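Local coordinates for putative peptide binding protein (PDB 3NOH) that is of unknown function but probably binds peptides, belonging to a family grouped with the periplasmic binding proteins, at residues A[22-33]-A[108-117]. Sequence-based numbering, arbitrary orientation.
Sequences SYIFCMNPLLDK and GKYEAFLSES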
loop_
_atom_site.group_PDB
_atom_site.type_symbol
_atom_site.label_atom_id
_atom_site.label_comp_id
_atom_site.label_asym_id
_atom_site.label_seq_id
_atom_site.Cartn_x
_atom_site.Cartn_y
_atom_site.Cartn_z
ATOM N N SER A 22 -10.976 -4.086 8.357
ATOM C CA SER A 22 -10.161 -4.538 7.228
ATOM C C SER A 22 -9.600 -3.376 6.494
ATOM O O SER A 22 -10.246 -2.341 6.348
ATOM C CB SER A 22 -11.048 -5.341 6.230
ATOM O OG SER A 22 -11.470 -6.546 6.793
ATOM N N TYR A 23 -8.378 -3.559 6.020
ATOM C CA TYR A 23 -7.703 -2.610 5.195
ATOM C C TYR A 23 -7.202 -3.345 4.006
ATOM O O TYR A 23 -7.134 -4.589 3.982
ATOM C CB TYR A 23 -6.521 -1.990 5.961
ATOM C CG TYR A 23 -6.976 -1.161 7.118
ATOM C CD1 TYR A 23 -7.300 -1.768 8.308
ATOM C CD2 TYR A 23 -7.097 0.233 7.014
ATOM C CE1 TYR A 23 -7.789 -1.015 9.389
ATOM C CE2 TYR A 23 -7.570 0.983 8.075
ATOM C CZ TYR A 23 -7.919 0.360 9.251
ATOM O OH TYR A 23 -8.363 1.112 10.334
ATOM N N ILE A 24 -6.864 -2.538 3.005
ATOM C CA ILE A 24 -6.176 -3.070 1.862
ATOM C C ILE A 24 -4.876 -2.389 1.561
ATOM O O ILE A 24 -4.731 -1.186 1.764
ATOM C CB ILE A 24 -7.041 -3.106 0.621
ATOM C CG1 ILE A 24 -7.460 -1.739 0.163
ATOM C CG2 ILE A 24 -8.265 -4.064 0.775
ATOM C CD1 ILE A 24 -7.992 -1.852 -1.325
ATOM N N PHE A 25 -3.907 -3.220 1.129
ATOM C CA PHE A 25 -2.690 -2.778 0.505
ATOM C C PHE A 25 -2.796 -3.125 -0.951
ATOM O O PHE A 25 -2.881 -4.307 -1.282
ATOM C CB PHE A 25 -1.446 -3.382 1.141
ATOM C CG PHE A 25 -0.174 -3.040 0.435
ATOM C CD1 PHE A 25 0.313 -1.763 0.465
ATOM C CD2 PHE A 25 0.538 -4.028 -0.273
ATOM C CE1 PHE A 25 1.467 -1.436 -0.199
ATOM C CE2 PHE A 25 1.723 -3.687 -0.920
ATOM C CZ PHE A 25 2.164 -2.403 -0.892
ATOM N N CYS A 26 -2.767 -2.096 -1.816
ATOM C CA CYS A 26 -3.151 -2.269 -3.207
ATOM C C CYS A 26 -2.029 -1.711 -4.099
ATOM O O CYS A 26 -1.567 -0.588 -3.880
ATOM C CB CYS A 26 -4.492 -1.519 -3.483
ATOM S SG CYS A 26 -5.134 -1.836 -5.118
HETATM N N MSE A 27 -1.627 -2.501 -5.105
HETATM C CA MSE A 27 -0.569 -2.143 -6.052
HETATM C C MSE A 27 -1.145 -2.095 -7.446
HETATM O O MSE A 27 -1.982 -2.935 -7.814
HETATM C CB MSE A 27 0.577 -3.187 -6.000
HETATM C CG MSE A 27 1.304 -3.186 -4.669
HETATM SE SE MSE A 27 2.422 -4.708 -4.480
HETATM C CE MSE A 27 0.987 -5.963 -4.075
ATOM N N ASN A 28 -0.655 -1.164 -8.246
ATOM C CA ASN A 28 -0.987 -1.056 -9.658
ATOM C C ASN A 28 -0.058 -1.989 -10.470
ATOM O O ASN A 28 1.117 -1.699 -10.719
ATOM C CB ASN A 28 -0.822 0.395 -10.113
ATOM C CG ASN A 28 -1.245 0.596 -11.544
ATOM O OD1 ASN A 28 -1.434 -0.377 -12.321
ATOM N ND2 ASN A 28 -1.376 1.864 -11.929
ATOM N N PRO A 29 -0.588 -3.153 -10.929
ATOM C CA PRO A 29 0.274 -4.136 -11.587
ATOM C C PRO A 29 0.705 -3.785 -13.018
ATOM O O PRO A 29 1.552 -4.467 -13.626
ATOM C CB PRO A 29 -0.596 -5.397 -11.575
ATOM C CG PRO A 29 -1.976 -4.884 -11.685
ATOM C CD PRO A 29 -2.005 -3.580 -10.928
ATOM N N LEU A 30 0.106 -2.742 -13.572
ATOM C CA LEU A 30 0.442 -2.294 -14.901
ATOM C C LEU A 30 1.624 -1.307 -14.861
ATOM O O LEU A 30 2.214 -1.033 -15.900
ATOM C CB LEU A 30 -0.790 -1.679 -15.589
ATOM C CG LEU A 30 -1.959 -2.678 -15.791
ATOM C CD1 LEU A 30 -3.118 -2.055 -16.575
ATOM C CD2 LEU A 30 -1.464 -3.943 -16.486
ATOM N N LEU A 31 1.980 -0.826 -13.680
ATOM C CA LEU A 31 3.166 0.034 -13.504
ATOM C C LEU A 31 4.425 -0.806 -13.715
ATOM O O LEU A 31 4.631 -1.822 -13.030
ATOM C CB LEU A 31 3.138 0.655 -12.102
ATOM C CG LEU A 31 4.273 1.555 -11.590
ATOM C CD1 LEU A 31 4.192 2.938 -12.193
ATOM C CD2 LEU A 31 4.215 1.621 -10.065
ATOM N N ASP A 32 5.268 -0.403 -14.677
ATOM C CA ASP A 32 6.465 -1.144 -15.014
ATOM C C ASP A 32 7.221 -1.613 -13.795
ATOM O O ASP A 32 7.609 -2.779 -13.716
ATOM C CB ASP A 32 7.380 -0.307 -15.918
ATOM C CG ASP A 32 6.914 -0.301 -17.374
ATOM O OD1 ASP A 32 5.976 -1.073 -17.695
ATOM O OD2 ASP A 32 7.477 0.469 -18.199
ATOM N N LYS A 33 7.407 -0.722 -12.835
ATOM C CA LYS A 33 8.214 -1.066 -11.675
ATOM C C LYS A 33 7.604 -2.020 -10.687
ATOM O O LYS A 33 8.308 -2.547 -9.840
ATOM C CB LYS A 33 8.681 0.163 -10.968
ATOM C CG LYS A 33 7.699 0.972 -10.266
ATOM C CD LYS A 33 8.488 2.119 -9.700
ATOM C CE LYS A 33 7.587 3.164 -9.138
ATOM N NZ LYS A 33 8.432 4.356 -8.761
ATOM N N GLY A 108 -5.951 4.810 -12.317
ATOM C CA GLY A 108 -4.620 4.176 -12.312
ATOM C C GLY A 108 -3.448 5.134 -12.127
ATOM O O GLY A 108 -2.297 4.711 -12.291
ATOM N N LYS A 109 -3.713 6.365 -11.667
ATOM C CA LYS A 109 -2.635 7.326 -11.437
ATOM C C LYS A 109 -2.126 7.157 -10.001
ATOM O O LYS A 109 -2.182 8.064 -9.126
ATOM C CB LYS A 109 -3.058 8.738 -11.857
ATOM C CG LYS A 109 -3.127 8.853 -13.409
ATOM C CD LYS A 109 -4.181 9.858 -13.974
ATOM C CE LYS A 109 -3.750 11.344 -13.963
ATOM N NZ LYS A 109 -3.143 11.850 -15.242
ATOM N N TYR A 110 -1.604 5.952 -9.742
ATOM C CA TYR A 110 -1.032 5.629 -8.455
ATOM C C TYR A 110 -0.054 4.487 -8.638
ATOM O O TYR A 110 -0.100 3.813 -9.656
ATOM C CB TYR A 110 -2.119 5.260 -7.394
ATOM C CG TYR A 110 -2.710 3.879 -7.615
ATOM C CD1 TYR A 110 -3.669 3.653 -8.582
ATOM C CD2 TYR A 110 -2.291 2.806 -6.831
ATOM C CE1 TYR A 110 -4.210 2.365 -8.769
ATOM C CE2 TYR A 110 -2.793 1.527 -7.019
ATOM C CZ TYR A 110 -3.770 1.321 -7.978
ATOM O OH TYR A 110 -4.274 0.079 -8.216
ATOM N N GLU A 111 0.781 4.250 -7.634
ATOM C CA GLU A 111 1.714 3.124 -7.624
ATOM C C GLU A 111 1.174 2.116 -6.636
ATOM O O GLU A 111 0.852 0.976 -7.022
ATOM C CB GLU A 111 3.147 3.596 -7.290
ATOM C CG GLU A 111 3.550 4.728 -8.248
ATOM C CD GLU A 111 4.975 5.197 -8.150
ATOM O OE1 GLU A 111 5.595 4.962 -7.116
ATOM O OE2 GLU A 111 5.446 5.860 -9.113
ATOM N N ALA A 112 1.068 2.512 -5.370
ATOM C CA ALA A 112 0.441 1.676 -4.313
ATOM C C ALA A 112 -0.387 2.563 -3.398
ATOM O O ALA A 112 -0.194 3.775 -3.351
ATOM C CB ALA A 112 1.471 0.846 -3.504
ATOM N N PHE A 113 -1.349 1.980 -2.698
ATOM C CA PHE A 113 -2.049 2.690 -1.661
ATOM C C PHE A 113 -2.444 1.795 -0.526
ATOM O O PHE A 113 -2.546 0.559 -0.673
ATOM C CB PHE A 113 -3.265 3.505 -2.167
ATOM C CG PHE A 113 -4.445 2.696 -2.658
ATOM C CD1 PHE A 113 -5.398 2.252 -1.770
ATOM C CD2 PHE A 113 -4.588 2.401 -4.003
ATOM C CE1 PHE A 113 -6.494 1.545 -2.201
ATOM C CE2 PHE A 113 -5.682 1.694 -4.447
ATOM C CZ PHE A 113 -6.633 1.237 -3.539
ATOM N N LEU A 114 -2.745 2.426 0.601
ATOM C CA LEU A 114 -3.360 1.779 1.758
ATOM C C LEU A 114 -4.694 2.420 2.016
ATOM O O LEU A 114 -4.801 3.643 1.969
ATOM C CB LEU A 114 -2.488 1.993 2.989
ATOM C CG LEU A 114 -1.232 1.143 3.085
ATOM C CD1 LEU A 114 -0.238 1.778 4.079
ATOM C CD2 LEU A 114 -1.598 -0.301 3.489
ATOM N N SER A 115 -5.715 1.640 2.333
ATOM C CA SER A 115 -6.988 2.247 2.705
ATOM C C SER A 115 -7.815 1.307 3.541
ATOM O O SER A 115 -7.637 0.077 3.536
ATOM C CB SER A 115 -7.811 2.696 1.471
ATOM O OG SER A 115 -8.387 1.570 0.790
ATOM N N GLU A 116 -8.780 1.893 4.254
ATOM C CA GLU A 116 -9.910 1.130 4.761
ATOM C C GLU A 116 -10.480 0.357 3.574
ATOM O O GLU A 116 -10.538 0.906 2.454
ATOM C CB GLU A 116 -11.000 2.054 5.336
ATOM C CG GLU A 116 -10.556 2.658 6.641
ATOM C CD GLU A 116 -11.645 3.404 7.430
ATOM O OE1 GLU A 116 -12.833 3.425 7.025
ATOM O OE2 GLU A 116 -11.272 3.816 8.574
ATOM N N SER A 117 -10.905 -0.869 3.805
ATOM C CA SER A 117 -11.258 -1.763 2.709
ATOM C C SER A 117 -12.398 -1.201 1.829
ATOM O O SER A 117 -12.380 -1.465 0.607
ATOM C CB SER A 117 -11.612 -3.151 3.197
ATOM O OG SER A 117 -12.742 -3.142 4.041
HETATM O O HOH W 1 -8.880 3.565 9.966
#
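C26 lays its CB over one face of the F113 ring, 3.7 Å from the ring centroid. Its SG, anti to the backbone N (chi1 -173°), stands obliquely beside the same ring and 3.7 Å from Y110 OH. I24 CD1 touches F113 CE1. On the other face of the sheet, F25 CE1 meets A112 CB, and L114 CD2 reaches the edge of the F25 ring. Strands 22-27 and 112-116 run antiparallel. I24 pairs with S115 and C26 with F113, each through two backbone hydrogen bonds. Just past the strand, N28 N donates a hydrogen bond to E111 O. N28 CB sits over a face of the Y110 ring, while ND2 donates a hydrogen bond to Y110 O at 3.3 Å and OD1 accepts from L30 N in an Asx turn. Replacing N28 by alanine removes both polar atoms and would probably leave Y110 O without this donor and L30 N without its side-chain acceptor. Further out, L31 CD2 packs on E111 CB, and a salt bridge, with weak hydrogen bonds, joins K33 NZ to E111 OE1 at 3.3 Å. E111 OE1 also accepts from D63 N, and K33 NZ donates to S61 O. Both strands are interior in a five-stranded mixed sheet, 61-67 beside 112-116 and 129-134 beside 22-27. Helix 71-86 packs on L114 and helix 37-47 on M27.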